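Aerobactin synthase IucA (Klebsiella pneumoniae subsp. pneumoniae, PDB 5JM8) probably catalyses the ATP-dependent joining of citrate to N6-acetyl-N6-hydroxylysine, a step in making the siderophore aerobactin. Local coordinates at residues 105-110 and 151-156; 285-290 and 545-550. One frame throughout, in Å; residues are numbered along the deposited sequence.

Contact 1 of 2, residues 105-110 and 151-156; sequences ETFHQR and FHPAPK
Phe107 meets Pro153 with the outer edge of its ring. The two side chains cross at about a right angle. The proline lies near the ring plane, at the edge, and not over a face. CE1 of Phe107 is 3.8 Å from CG of Pro153, and CZ of Phe107 is 3.9 Å from CB of Pro153. Two neighbouring ring atoms therefore rest on two neighbouring carbons of the pyrrolidine. Phe107 leaves the helix alongside the loop, not straight at it. Its chi1 of 174° sets CG opposite the backbone N and carries the ring out to the proline. One turn further along the helix, the backbone O of Arg110 lies 3.7 Å from CB of Ala154. The arginine side chain leads away from the loop and forms a salt bridge with Asp551.

This is helix-to-loop packing, between helix 101-124 and the loop that links helices 138-142 and 163-169. Segments 105-110 and 151-156 meet by van der Waals contact alone. Further along the helix, Ser114 and His117 hydrogen-bond the backbone of Lys156. Phe545 of helix 545-549 meets Phe107 edge-to-face and also touches Pro153. Phe19 of helix 14-26 packs on both residues too.

Within the loop, N of Ala154 donates to ND1 of His152 over 3.0 Å, 27° out of the imidazole plane. CD of Pro153 lies 3.3 Å above one face of that ring, offset toward its rim.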
# COMPACT_ATOMS: atom_id res chain seq x y z
N GLU A 105 -26.40 0.67 46.21
CA GLU A 105 -26.09 -0.68 45.75
C GLU A 105 -26.08 -0.76 44.23
O GLU A 105 -25.37 -1.58 43.64
CB GLU A 105 -27.09 -1.69 46.32
CG GLU A 105 -26.76 -3.15 46.01
CD GLU A 105 -25.36 -3.55 46.45
OE1 GLU A 105 -24.87 -3.00 47.46
OE2 GLU A 105 -24.75 -4.41 45.78
N THR A 106 -26.87 0.09 43.59
CA THR A 106 -26.84 0.23 42.13
C THR A 106 -25.51 0.82 41.70
O THR A 106 -24.93 0.40 40.70
CB THR A 106 -27.98 1.13 41.61
OG1 THR A 106 -29.24 0.58 41.98
CG2 THR A 106 -27.91 1.26 40.10
N PHE A 107 -25.04 1.80 42.45
CA PHE A 107 -23.76 2.44 42.18
C PHE A 107 -22.61 1.44 42.32
O PHE A 107 -21.75 1.36 41.45
CB PHE A 107 -23.55 3.63 43.12
CG PHE A 107 -22.20 4.27 43.01
CD1 PHE A 107 -21.90 5.11 41.95
CD2 PHE A 107 -21.24 4.07 43.99
CE1 PHE A 107 -20.65 5.71 41.86
CE2 PHE A 107 -20.00 4.67 43.91
CZ PHE A 107 -19.70 5.50 42.84
N HIS A 108 -22.63 0.67 43.40
CA HIS A 108 -21.55 -0.26 43.69
C HIS A 108 -21.50 -1.41 42.69
O HIS A 108 -20.41 -1.83 42.28
CB HIS A 108 -21.68 -0.83 45.10
CG HIS A 108 -20.55 -1.72 45.50
ND1 HIS A 108 -20.56 -3.08 45.31
CD2 HIS A 108 -19.35 -1.43 46.08
CE1 HIS A 108 -19.43 -3.60 45.75
NE2 HIS A 108 -18.68 -2.62 46.22
N GLN A 109 -22.66 -1.93 42.30
CA GLN A 109 -22.69 -3.04 41.34
C GLN A 109 -22.15 -2.57 39.99
O GLN A 109 -21.42 -3.30 39.33
CB GLN A 109 -24.11 -3.62 41.20
CG GLN A 109 -25.14 -2.67 40.59
CD GLN A 109 -26.50 -3.32 40.39
OE1 GLN A 109 -26.73 -4.45 40.81
NE2 GLN A 109 -27.40 -2.61 39.72
N ARG A 110 -22.50 -1.35 39.61
CA ARG A 110 -22.02 -0.78 38.35
C ARG A 110 -20.51 -0.59 38.36
O ARG A 110 -19.84 -0.80 37.35
CB ARG A 110 -22.72 0.56 38.07
CG ARG A 110 -24.16 0.41 37.60
CD ARG A 110 -24.85 1.76 37.42
NE ARG A 110 -26.20 1.62 36.87
CZ ARG A 110 -27.02 2.64 36.64
NH1 ARG A 110 -26.65 3.88 36.92
NH2 ARG A 110 -28.23 2.42 36.14
N PHE A 151 -11.22 9.66 35.45
CA PHE A 151 -11.82 10.20 36.66
C PHE A 151 -13.33 9.96 36.69
O PHE A 151 -14.11 10.85 37.02
CB PHE A 151 -11.51 11.70 36.79
CG PHE A 151 -10.11 11.97 37.25
CD1 PHE A 151 -9.04 11.83 36.39
CD2 PHE A 151 -9.86 12.36 38.56
CE1 PHE A 151 -7.75 12.07 36.81
CE2 PHE A 151 -8.57 12.61 38.98
CZ PHE A 151 -7.51 12.46 38.11
N HIS A 152 -13.71 8.74 36.32
CA HIS A 152 -15.08 8.27 36.49
C HIS A 152 -15.01 6.98 37.31
O HIS A 152 -14.07 6.21 37.16
CB HIS A 152 -15.75 8.02 35.14
CG HIS A 152 -17.24 7.90 35.22
ND1 HIS A 152 -17.88 6.71 35.46
CD2 HIS A 152 -18.22 8.84 35.09
CE1 HIS A 152 -19.19 6.91 35.48
NE2 HIS A 152 -19.42 8.19 35.26
N PRO A 153 -15.99 6.76 38.21
CA PRO A 153 -15.95 5.53 39.01
C PRO A 153 -16.28 4.27 38.22
O PRO A 153 -15.72 3.20 38.50
CB PRO A 153 -17.01 5.79 40.09
CG PRO A 153 -17.93 6.78 39.48
CD PRO A 153 -17.08 7.66 38.63
N ALA A 154 -17.18 4.39 37.26
CA ALA A 154 -17.59 3.26 36.43
C ALA A 154 -17.54 3.63 34.94
O ALA A 154 -18.58 3.72 34.29
CB ALA A 154 -18.99 2.81 36.81
N PRO A 155 -16.32 3.83 34.41
CA PRO A 155 -16.14 4.25 33.01
C PRO A 155 -16.54 3.19 31.99
O PRO A 155 -16.71 3.52 30.81
CB PRO A 155 -14.64 4.54 32.93
CG PRO A 155 -14.03 3.72 34.01
CD PRO A 155 -15.04 3.68 35.11
N LYS A 156 -16.68 1.93 32.42
CA LYS A 156 -17.01 0.84 31.50
C LYS A 156 -18.31 0.14 31.88
O LYS A 156 -18.42 -1.08 31.81
CB LYS A 156 -15.87 -0.19 31.48
CG LYS A 156 -14.55 0.37 30.97
CD LYS A 156 -14.64 0.80 29.51
CE LYS A 156 -13.30 1.28 28.99
NZ LYS A 156 -13.40 1.80 27.60

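Contact 2 of 2, residues 285-290 and 545-550; sequences LTNSVR and FFCYLN. With ATP (adenosine-5'-triphosphate), chain I.
The turn between strand 275-284 and the short, weakly bonded strand about 289-290 belongs to the ATP pocket, and its tip sets Asn287 against Tyr548 of helix 545-549. Asn287 comes to the edge of the tyrosine ring. Its CB lies in the ring plane, 3.7 Å from CD1 of Tyr548. The backbone N of Asn287 is also near that plane, 3.6 Å from CE1 of Tyr548. The amide is turned 66° from the ring. The chi1 of Asn287, 48°, places CG between the backbone N and the carbonyl carbon, which brings OD1 close to CD1 of Tyr548. OD1 is also hydrogen-bonded to NE2 of His152, and the His152 ring meets Tyr548 edge-to-face. ND2 of Asn287 lies more loosely beside SG of Cys547, at 4.3 Å. No hydrogen bond joins the two segments.

Thr286 and Asn287 both have positive phi values, and Leu285 N hydrogen-bonds to Ser288 O, closing the turn. This tight turn faces the helix with Asn287 and the nucleotide with Thr286, which starts out away from the helix. OG1 of Thr286 makes a weak hydrogen bond, 3.3 Å, to the ribose O2' of ATP.

Arg290 reaches the same nucleotide from beyond the turn. Its chain bends at chi2, -66°. NH1 of Arg290 gives a weak bond to the alpha-phosphate oxygen O1A of ATP, 2.9 Å. NH2 of Arg290 donates to Leu285 O at 3.0 Å, from above the carbonyl plane. This second bond ties the guanidinium to the turn, and CB of Ser288 lies over one of its faces. Lys278 and Arg266 also hydrogen-bond to ATP.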
# COMPACT_ATOMS: atom_id res chain seq x y z
N LEU A 285 -23.59 4.95 28.92
CA LEU A 285 -22.14 5.08 29.06
C LEU A 285 -21.83 6.35 29.86
O LEU A 285 -22.24 7.44 29.47
CB LEU A 285 -21.47 5.13 27.68
CG LEU A 285 -21.77 3.99 26.71
CD1 LEU A 285 -21.21 4.31 25.33
CD2 LEU A 285 -21.21 2.67 27.21
N THR A 286 -21.09 6.19 30.96
CA THR A 286 -20.81 7.26 31.93
C THR A 286 -21.96 8.26 32.10
O THR A 286 -21.96 9.33 31.50
CB THR A 286 -19.54 8.06 31.55
OG1 THR A 286 -19.63 8.50 30.19
CG2 THR A 286 -18.29 7.22 31.75
N ASN A 287 -22.92 7.89 32.95
CA ASN A 287 -24.08 8.72 33.30
C ASN A 287 -24.67 9.54 32.15
O ASN A 287 -24.92 10.73 32.28
CB ASN A 287 -23.73 9.65 34.48
CG ASN A 287 -22.41 10.39 34.29
OD1 ASN A 287 -21.35 9.89 34.65
ND2 ASN A 287 -22.49 11.61 33.78
N SER A 288 -24.91 8.87 31.02
CA SER A 288 -25.71 9.44 29.95
C SER A 288 -26.18 8.36 28.98
O SER A 288 -25.36 7.64 28.40
CB SER A 288 -24.94 10.52 29.19
OG SER A 288 -25.71 11.02 28.11
N VAL A 289 -27.49 8.25 28.82
CA VAL A 289 -28.06 7.46 27.74
C VAL A 289 -27.57 8.08 26.44
O VAL A 289 -27.51 9.31 26.32
CB VAL A 289 -29.60 7.42 27.79
CG1 VAL A 289 -30.18 8.82 27.56
CG2 VAL A 289 -30.13 6.46 26.74
N ARG A 290 -27.21 7.24 25.48
CA ARG A 290 -26.52 7.72 24.29
C ARG A 290 -27.43 7.80 23.08
O ARG A 290 -27.01 7.55 21.95
CB ARG A 290 -25.32 6.82 24.00
CG ARG A 290 -24.24 6.89 25.07
CD ARG A 290 -23.59 8.26 25.12
NE ARG A 290 -22.68 8.41 26.25
CZ ARG A 290 -22.11 9.56 26.60
NH1 ARG A 290 -22.37 10.66 25.92
NH2 ARG A 290 -21.29 9.60 27.64
N PHE A 545 -18.03 11.38 40.23
CA PHE A 545 -18.23 10.33 41.23
C PHE A 545 -19.56 10.49 41.96
O PHE A 545 -20.32 9.53 42.09
CB PHE A 545 -17.06 10.33 42.23
CG PHE A 545 -17.17 9.27 43.30
CD1 PHE A 545 -17.99 9.48 44.39
CD2 PHE A 545 -16.44 8.10 43.22
CE1 PHE A 545 -18.09 8.53 45.39
CE2 PHE A 545 -16.54 7.14 44.21
CZ PHE A 545 -17.37 7.35 45.30
N PHE A 546 -19.85 11.70 42.45
CA PHE A 546 -21.09 11.94 43.18
C PHE A 546 -22.23 12.25 42.23
O PHE A 546 -23.40 12.17 42.60
CB PHE A 546 -20.90 13.08 44.19
CG PHE A 546 -19.96 12.74 45.31
CD1 PHE A 546 -20.34 11.86 46.32
CD2 PHE A 546 -18.69 13.27 45.35
CE1 PHE A 546 -19.48 11.54 47.34
CE2 PHE A 546 -17.81 12.95 46.36
CZ PHE A 546 -18.21 12.09 47.37
N CYS A 547 -21.89 12.58 40.98
CA CYS A 547 -22.89 12.75 39.94
C CYS A 547 -23.43 11.39 39.51
O CYS A 547 -24.62 11.25 39.22
CB CYS A 547 -22.29 13.48 38.73
SG CYS A 547 -23.45 13.75 37.37
N TYR A 548 -22.55 10.40 39.49
CA TYR A 548 -22.91 9.05 39.07
C TYR A 548 -23.67 8.31 40.17
O TYR A 548 -24.51 7.45 39.90
CB TYR A 548 -21.64 8.28 38.68
CG TYR A 548 -21.89 7.00 37.93
CD1 TYR A 548 -22.36 7.03 36.63
CD2 TYR A 548 -21.64 5.76 38.50
CE1 TYR A 548 -22.59 5.88 35.92
CE2 TYR A 548 -21.87 4.60 37.80
CZ TYR A 548 -22.34 4.66 36.51
OH TYR A 548 -22.56 3.51 35.80
N LEU A 549 -23.35 8.67 41.41
CA LEU A 549 -24.02 8.11 42.58
C LEU A 549 -25.46 8.61 42.67
O LEU A 549 -26.33 7.94 43.23
CB LEU A 549 -23.22 8.49 43.83
CG LEU A 549 -23.72 8.08 45.22
CD1 LEU A 549 -23.87 6.57 45.35
CD2 LEU A 549 -22.74 8.62 46.25
N ASN A 550 -25.70 9.80 42.12
CA ASN A 550 -27.04 10.38 42.03
C ASN A 550 -27.53 10.50 40.58
O ASN A 550 -27.33 11.54 39.95
CB ASN A 550 -27.07 11.77 42.67
CG ASN A 550 -26.82 11.73 44.17
OD1 ASN A 550 -27.14 10.74 44.84
ND2 ASN A 550 -26.25 12.80 44.70
PG ATP I . -18.59 11.42 19.68
O1G ATP I . -18.64 10.23 18.76
O2G ATP I . -17.19 11.97 19.88
O3G ATP I . -19.61 12.48 19.36
PB ATP I . -19.99 11.43 22.22
O1B ATP I . -20.66 10.27 22.92
O2B ATP I . -20.84 12.51 21.60
O3B ATP I . -18.95 10.82 21.14
PA ATP I . -19.28 12.55 24.76
O1A ATP I . -20.76 12.82 24.86
O2A ATP I . -18.30 13.63 25.13
O3A ATP I . -18.95 12.10 23.25
O5' ATP I . -18.90 11.24 25.61
C5' ATP I . -17.53 10.82 25.60
C4' ATP I . -17.40 9.31 25.74
O4' ATP I . -16.01 8.99 25.79
C3' ATP I . -18.04 8.77 27.01
O3' ATP I . -18.89 7.66 26.68
C2' ATP I . -16.89 8.34 27.90
O2' ATP I . -17.14 7.08 28.52
C1' ATP I . -15.70 8.23 26.95
N9 ATP I . -14.46 8.76 27.57
C8 ATP I . -13.34 8.03 27.75
N7 ATP I . -12.38 8.78 28.33
C5 ATP I . -12.88 10.01 28.52
C6 ATP I . -12.38 11.28 29.09
N6 ATP I . -11.12 11.35 29.57
N1 ATP I . -13.22 12.34 29.10
C2 ATP I . -14.48 12.26 28.62
N3 ATP I . -14.99 11.13 28.09
C4 ATP I . -14.26 10.00 28.02

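Contacts 1 and 2 lie side by side, with centres 8 Å apart, and follow one another along the chain. His152 of the 151-156 loop joins them: its NE2 is 2.6 Å from OD1 of Asn287. Tyr548 of contact 2 also touches contact 1. Its CD2 is 3.5 Å from CE1 of Phe107, and its OH is 3.3 Å from CD of Arg110. Contact 2 includes the ATP-pocket residues Leu285, Thr286 and Arg290, whereas the side chain of Ala154 in contact 1 stays about 10 Å from the nucleotide. The magnesium ion is about 13 Å from the side chain of Asn287.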